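Local coordinates for protein (adenylosuccinate lyase) (Thermotoga maritima, PDB 1C3C) that cleaves fumarate from adenylosuccinate and from SAICAR, serving two steps of purine biosynthesis, at residues N49-D54 with S78-D83; K117-V122 with V324-V329. All blocks are in the same frame, centred on the assembly; numbering follows the deposited sequence.

Contact 1: N49-D54 with S78-D83; sequences NNAKID and SMIGED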
loop_
_atom_site.group_PDB
_atom_site.type_symbol
_atom_site.label_atom_id
_atom_site.label_comp_id
_atom_site.label_asym_id
_atom_site.label_seq_id
_atom_site.Cartn_x
_atom_site.Cartn_y
_atom_site.Cartn_z
ATOM N N ASN A 49 26.363 3.461 38.776
ATOM C CA ASN A 49 27.287 4.571 39.047
ATOM C C ASN A 49 28.289 4.730 37.923
ATOM O O ASN A 49 28.738 5.857 37.669
ATOM C CB ASN A 49 28.015 4.341 40.386
ATOM C CG ASN A 49 27.131 4.555 41.603
ATOM O OD1 ASN A 49 26.165 5.329 41.516
ATOM N ND2 ASN A 49 27.419 3.907 42.715
ATOM N N ASN A 50 28.725 3.650 37.283
ATOM C CA ASN A 50 29.868 3.647 36.388
ATOM C C ASN A 50 29.456 3.721 34.912
ATOM O O ASN A 50 30.196 4.133 34.020
ATOM C CB ASN A 50 30.658 2.339 36.598
ATOM C CG ASN A 50 31.501 2.337 37.874
ATOM O OD1 ASN A 50 32.176 3.341 38.046
ATOM N ND2 ASN A 50 31.502 1.203 38.596
ATOM N N ALA A 51 28.233 3.269 34.617
ATOM C CA ALA A 51 27.861 3.092 33.217
ATOM C C ALA A 51 27.396 4.438 32.654
ATOM O O ALA A 51 26.347 4.966 33.030
ATOM C CB ALA A 51 26.780 2.039 33.037
ATOM N N LYS A 52 28.218 5.004 31.797
ATOM C CA LYS A 52 27.905 6.290 31.187
ATOM C C LYS A 52 27.616 6.108 29.697
ATOM O O LYS A 52 28.231 5.265 29.042
ATOM C CB LYS A 52 29.106 7.225 31.294
ATOM C CG LYS A 52 29.784 7.289 32.654
ATOM C CD LYS A 52 28.857 7.855 33.718
ATOM C CE LYS A 52 29.626 8.127 35.009
ATOM N NZ LYS A 52 28.665 8.162 36.159
ATOM N N ILE A 53 26.692 6.913 29.176
ATOM C CA ILE A 53 26.436 6.839 27.739
ATOM C C ILE A 53 27.487 7.649 27.004
ATOM O O ILE A 53 27.549 8.862 27.209
ATOM C CB ILE A 53 25.003 7.344 27.428
ATOM C CG1 ILE A 53 23.976 6.463 28.175
ATOM C CG2 ILE A 53 24.762 7.310 25.930
ATOM C CD1 ILE A 53 24.130 4.972 27.904
ATOM N N ASP A 54 28.309 7.008 26.202
ATOM C CA ASP A 54 29.321 7.663 25.379
ATOM C C ASP A 54 29.113 7.229 23.926
ATOM O O ASP A 54 29.591 6.188 23.469
ATOM C CB ASP A 54 30.707 7.277 25.892
ATOM C CG ASP A 54 31.865 7.914 25.154
ATOM O OD1 ASP A 54 31.659 8.552 24.099
ATOM O OD2 ASP A 54 33.012 7.751 25.641
ATOM N N SER A 78 33.931 -1.812 29.561
ATOM C CA SER A 78 35.172 -1.101 29.760
ATOM C C SER A 78 35.075 -0.070 30.877
ATOM O O SER A 78 36.098 0.486 31.308
ATOM C CB SER A 78 35.639 -0.433 28.457
ATOM O OG SER A 78 34.943 0.783 28.209
ATOM N N MET A 79 33.881 0.249 31.354
ATOM C CA MET A 79 33.662 1.198 32.419
ATOM C C MET A 79 33.324 0.558 33.766
ATOM O O MET A 79 33.305 1.252 34.789
ATOM C CB MET A 79 32.471 2.105 32.048
ATOM C CG MET A 79 32.610 2.898 30.751
ATOM S SD MET A 79 31.015 3.818 30.350
ATOM C CE MET A 79 31.266 3.863 28.582
ATOM N N ILE A 80 32.955 -0.738 33.766
ATOM C CA ILE A 80 32.370 -1.294 34.989
ATOM C C ILE A 80 33.245 -2.346 35.652
ATOM O O ILE A 80 32.770 -2.934 36.641
ATOM C CB ILE A 80 30.940 -1.867 34.738
ATOM C CG1 ILE A 80 30.961 -3.004 33.694
ATOM C CG2 ILE A 80 30.029 -0.724 34.259
ATOM C CD1 ILE A 80 29.589 -3.694 33.586
ATOM N N GLY A 81 34.461 -2.560 35.187
ATOM C CA GLY A 81 35.390 -3.425 35.946
ATOM C C GLY A 81 34.901 -4.874 36.025
ATOM O O GLY A 81 34.336 -5.403 35.061
ATOM N N GLU A 82 35.064 -5.517 37.176
ATOM C CA GLU A 82 34.750 -6.948 37.313
ATOM C C GLU A 82 33.247 -7.214 37.309
ATOM O O GLU A 82 32.790 -8.353 37.157
ATOM C CB GLU A 82 35.296 -7.528 38.623
ATOM C CG GLU A 82 36.781 -7.314 38.824
ATOM C CD GLU A 82 37.681 -8.290 38.113
ATOM O OE1 GLU A 82 37.305 -8.874 37.073
ATOM O OE2 GLU A 82 38.825 -8.506 38.605
ATOM N N ASP A 83 32.439 -6.148 37.462
ATOM C CA ASP A 83 31.004 -6.318 37.315
ATOM C C ASP A 83 30.587 -6.656 35.874
ATOM O O ASP A 83 29.417 -7.013 35.677
ATOM C CB ASP A 83 30.251 -5.082 37.797
ATOM C CG ASP A 83 30.291 -4.958 39.314
ATOM O OD1 ASP A 83 30.366 -5.977 40.018
ATOM O OD2 ASP A 83 30.217 -3.817 39.822
HETATM O O HOH W 1 30.721 -1.718 38.177
#

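Contact 2: K117-V122 with V324-V329; sequences KEFCDV and VTATNV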
loop_
_atom_site.group_PDB
_atom_site.type_symbol
_atom_site.label_atom_id
_atom_site.label_comp_id
_atom_site.label_asym_id
_atom_site.label_seq_id
_atom_site.Cartn_x
_atom_site.Cartn_y
_atom_site.Cartn_z
ATOM N N LYS A 117 -5.712 13.765 23.681
ATOM C CA LYS A 117 -6.744 14.241 24.630
ATOM C C LYS A 117 -6.872 15.761 24.608
ATOM O O LYS A 117 -7.995 16.289 24.716
ATOM C CB LYS A 117 -6.379 13.773 26.049
ATOM C CG LYS A 117 -6.559 12.273 26.222
ATOM C CD LYS A 117 -6.125 11.907 27.658
ATOM C CE LYS A 117 -6.328 10.391 27.827
ATOM N NZ LYS A 117 -5.744 9.927 29.122
ATOM N N GLU A 118 -5.768 16.497 24.501
ATOM C CA GLU A 118 -5.829 17.948 24.376
ATOM C C GLU A 118 -6.555 18.390 23.120
ATOM O O GLU A 118 -7.286 19.394 23.137
ATOM C CB GLU A 118 -4.425 18.612 24.369
ATOM C CG GLU A 118 -3.792 18.411 25.758
ATOM C CD GLU A 118 -2.405 19.029 25.853
ATOM O OE1 GLU A 118 -2.074 19.902 25.016
ATOM O OE2 GLU A 118 -1.642 18.642 26.780
ATOM N N PHE A 119 -6.309 17.709 22.012
ATOM C CA PHE A 119 -7.043 17.968 20.786
ATOM C C PHE A 119 -8.557 17.747 21.001
ATOM O O PHE A 119 -9.363 18.579 20.582
ATOM C CB PHE A 119 -6.536 17.082 19.631
ATOM C CG PHE A 119 -7.052 17.420 18.244
ATOM C CD1 PHE A 119 -7.447 18.692 17.871
ATOM C CD2 PHE A 119 -7.147 16.399 17.304
ATOM C CE1 PHE A 119 -7.925 18.965 16.606
ATOM C CE2 PHE A 119 -7.600 16.657 16.009
ATOM C CZ PHE A 119 -7.979 17.948 15.656
ATOM N N CYS A 120 -8.971 16.646 21.649
ATOM C CA CYS A 120 -10.374 16.440 21.977
ATOM C C CYS A 120 -10.945 17.601 22.778
ATOM O O CYS A 120 -12.086 18.051 22.562
ATOM C CB CYS A 120 -10.487 15.120 22.810
ATOM S SG CYS A 120 -10.309 13.646 21.780
ATOM N N ASP A 121 -10.164 18.086 23.772
ATOM C CA ASP A 121 -10.657 19.196 24.596
ATOM C C ASP A 121 -10.946 20.422 23.717
ATOM O O ASP A 121 -11.963 21.102 23.885
ATOM C CB ASP A 121 -9.656 19.560 25.691
ATOM C CG ASP A 121 -9.515 18.512 26.786
ATOM O OD1 ASP A 121 -10.395 17.648 26.995
ATOM O OD2 ASP A 121 -8.450 18.545 27.451
ATOM N N VAL A 122 -10.041 20.714 22.795
ATOM C CA VAL A 122 -10.216 21.837 21.870
ATOM C C VAL A 122 -11.431 21.632 20.980
ATOM O O VAL A 122 -12.227 22.562 20.754
ATOM C CB VAL A 122 -8.945 22.043 21.040
ATOM C CG1 VAL A 122 -9.195 22.934 19.827
ATOM C CG2 VAL A 122 -7.844 22.665 21.929
ATOM N N VAL A 324 -0.535 18.014 17.149
ATOM C CA VAL A 324 -0.277 19.358 17.709
ATOM C C VAL A 324 -0.692 20.459 16.737
ATOM O O VAL A 324 -1.316 21.461 17.106
ATOM C CB VAL A 324 1.217 19.507 18.070
ATOM C CG1 VAL A 324 1.560 20.938 18.460
ATOM C CG2 VAL A 324 1.506 18.546 19.237
ATOM N N THR A 325 -0.375 20.266 15.455
ATOM C CA THR A 325 -0.675 21.251 14.421
ATOM C C THR A 325 -2.174 21.378 14.191
ATOM O O THR A 325 -2.711 22.494 14.156
ATOM C CB THR A 325 0.021 20.848 13.108
ATOM O OG1 THR A 325 1.447 20.879 13.330
ATOM C CG2 THR A 325 -0.266 21.843 11.979
ATOM N N ALA A 326 -2.882 20.230 14.067
ATOM C CA ALA A 326 -4.331 20.271 13.919
ATOM C C ALA A 326 -4.988 20.944 15.121
ATOM O O ALA A 326 -6.017 21.615 14.962
ATOM C CB ALA A 326 -4.952 18.857 13.754
ATOM N N THR A 327 -4.454 20.673 16.314
ATOM C CA THR A 327 -5.037 21.308 17.507
ATOM C C THR A 327 -4.962 22.836 17.360
ATOM O O THR A 327 -5.925 23.555 17.651
ATOM C CB THR A 327 -4.269 20.853 18.756
ATOM O OG1 THR A 327 -4.342 19.418 18.904
ATOM C CG2 THR A 327 -4.867 21.462 20.025
ATOM N N ASN A 328 -3.803 23.354 16.952
ATOM C CA ASN A 328 -3.681 24.827 16.798
ATOM C C ASN A 328 -4.575 25.318 15.668
ATOM O O ASN A 328 -5.180 26.387 15.806
ATOM C CB ASN A 328 -2.222 25.229 16.514
ATOM C CG ASN A 328 -2.147 26.748 16.359
ATOM O OD1 ASN A 328 -1.986 27.374 15.297
ATOM N ND2 ASN A 328 -2.374 27.403 17.493
ATOM N N VAL A 329 -4.664 24.587 14.547
ATOM C CA VAL A 329 -5.608 25.005 13.501
ATOM C C VAL A 329 -7.025 25.170 14.054
ATOM O O VAL A 329 -7.669 26.221 13.861
ATOM C CB VAL A 329 -5.582 23.982 12.340
ATOM C CG1 VAL A 329 -6.699 24.233 11.309
ATOM C CG2 VAL A 329 -4.208 24.117 11.672
#

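Contact 1: N49-D54 with S78-D83
Met79 reaches from the end of helix 68-80 across the chain that leaves helix 43-50, passing Asn50 and ending over Lys52. Its CB lies 3.6 Å from Asn50 O. Beyond CG the chain is extended (chi2 174°), which carries the sulfur out to the backbone of Lys52. There SD accepts a weak hydrogen bond from Lys52 N at 3.4 Å, nearly straight at 162°. SD and the terminal CE both lie against Lys52 O, each 3.4 Å from it, so the thioether end meets both the N-H and the carbonyl of one residue. Leu57 and Phe58 of helix 55-65 also touch the Met79 side chain.

Nearer the helix, Asn50 CB rests on Met79 O at 3.4 Å and also packs on the CG2 methyl of Ile80, which touches Ala51 as well. The Asn50 amide uses a water as its link to the second segment: ND2 donates to it at 3.1 Å. The same water donates to Ile80 O at 2.8 Å, and to Asp83 OD2 at 2.7 Å. Asp83 OD2 is also paired with Arg46 in a salt bridge, beside the contact. Lys52 turns its chain away from Met79 and back along its own segment, where NZ donates to Asn49 O.

The chain leaving helix 43-50 and the end of helix 68-80 are therefore joined, besides packing, by a weak N-H...S bond and a bridging water; Met79 buries the most surface here, by laying an apolar chain on backbone polar groups.

Contact 2: K117-V122 with V324-V329
In the long helical bundle that forms the body of this subunit, Phe119 of helix 93-129 lies against Ala326 and Thr327 of helix 303-332. The two short segments run nearly parallel, 14° apart, with axes 9.4 Å from each other. With CG anti to the backbone N (chi1 -170°), the Phe119 side chain slides past Thr327 and ends at Ala326, where CZ meets CB at 3.7 Å. Along the same flank CE1 comes 3.7 Å from Ala326 O. Such a bundle is the hallmark of the fumarase/aspartase superfamily, to which adenylosuccinate lyases belong; here Met160 of helix 149-173 and Ile235 of helix 216-242 also touch the Phe119 side chain. Thr327 OG1 is 3.3 Å from Phe119 CB, but makes its hydrogen bond within its own helix, to Ile323 O, so the hydroxyl can lie obliquely against the aromatic side chain while keeping a polar partner. Replacing Phe119 with an alanine would probably leave a gap beside Ala326 and Thr327, and take away the contacts that tie Met160 and Ile235 to this spot. One turn further on, Val122 CG2 meets Thr327 CG2 at 3.7 Å, methyl against methyl, and the Val122 side chain also rests on Val330 and Arg331.

Contact 2 lies deep in the helical bundle, its centre about 11 Å from the centre of the chain, whereas contact 1 is partly buried, its centre about 41 Å from that point. Their centres are 44 Å apart and they share no helix, although helix 68-80 of contact 1 is followed in the chain by helix 93-129 of contact 2. Contact 1 joins the end of one helix to the loop leaving another, with one backbone N-H on sulfur and one carbonyl on water. Contact 2 joins two long helices some 200 residues apart, through an aromatic ring, methyl groups and a threonine whose hydroxyl is bonded within its own helix. Neither is touched by another subunit of the tetramer.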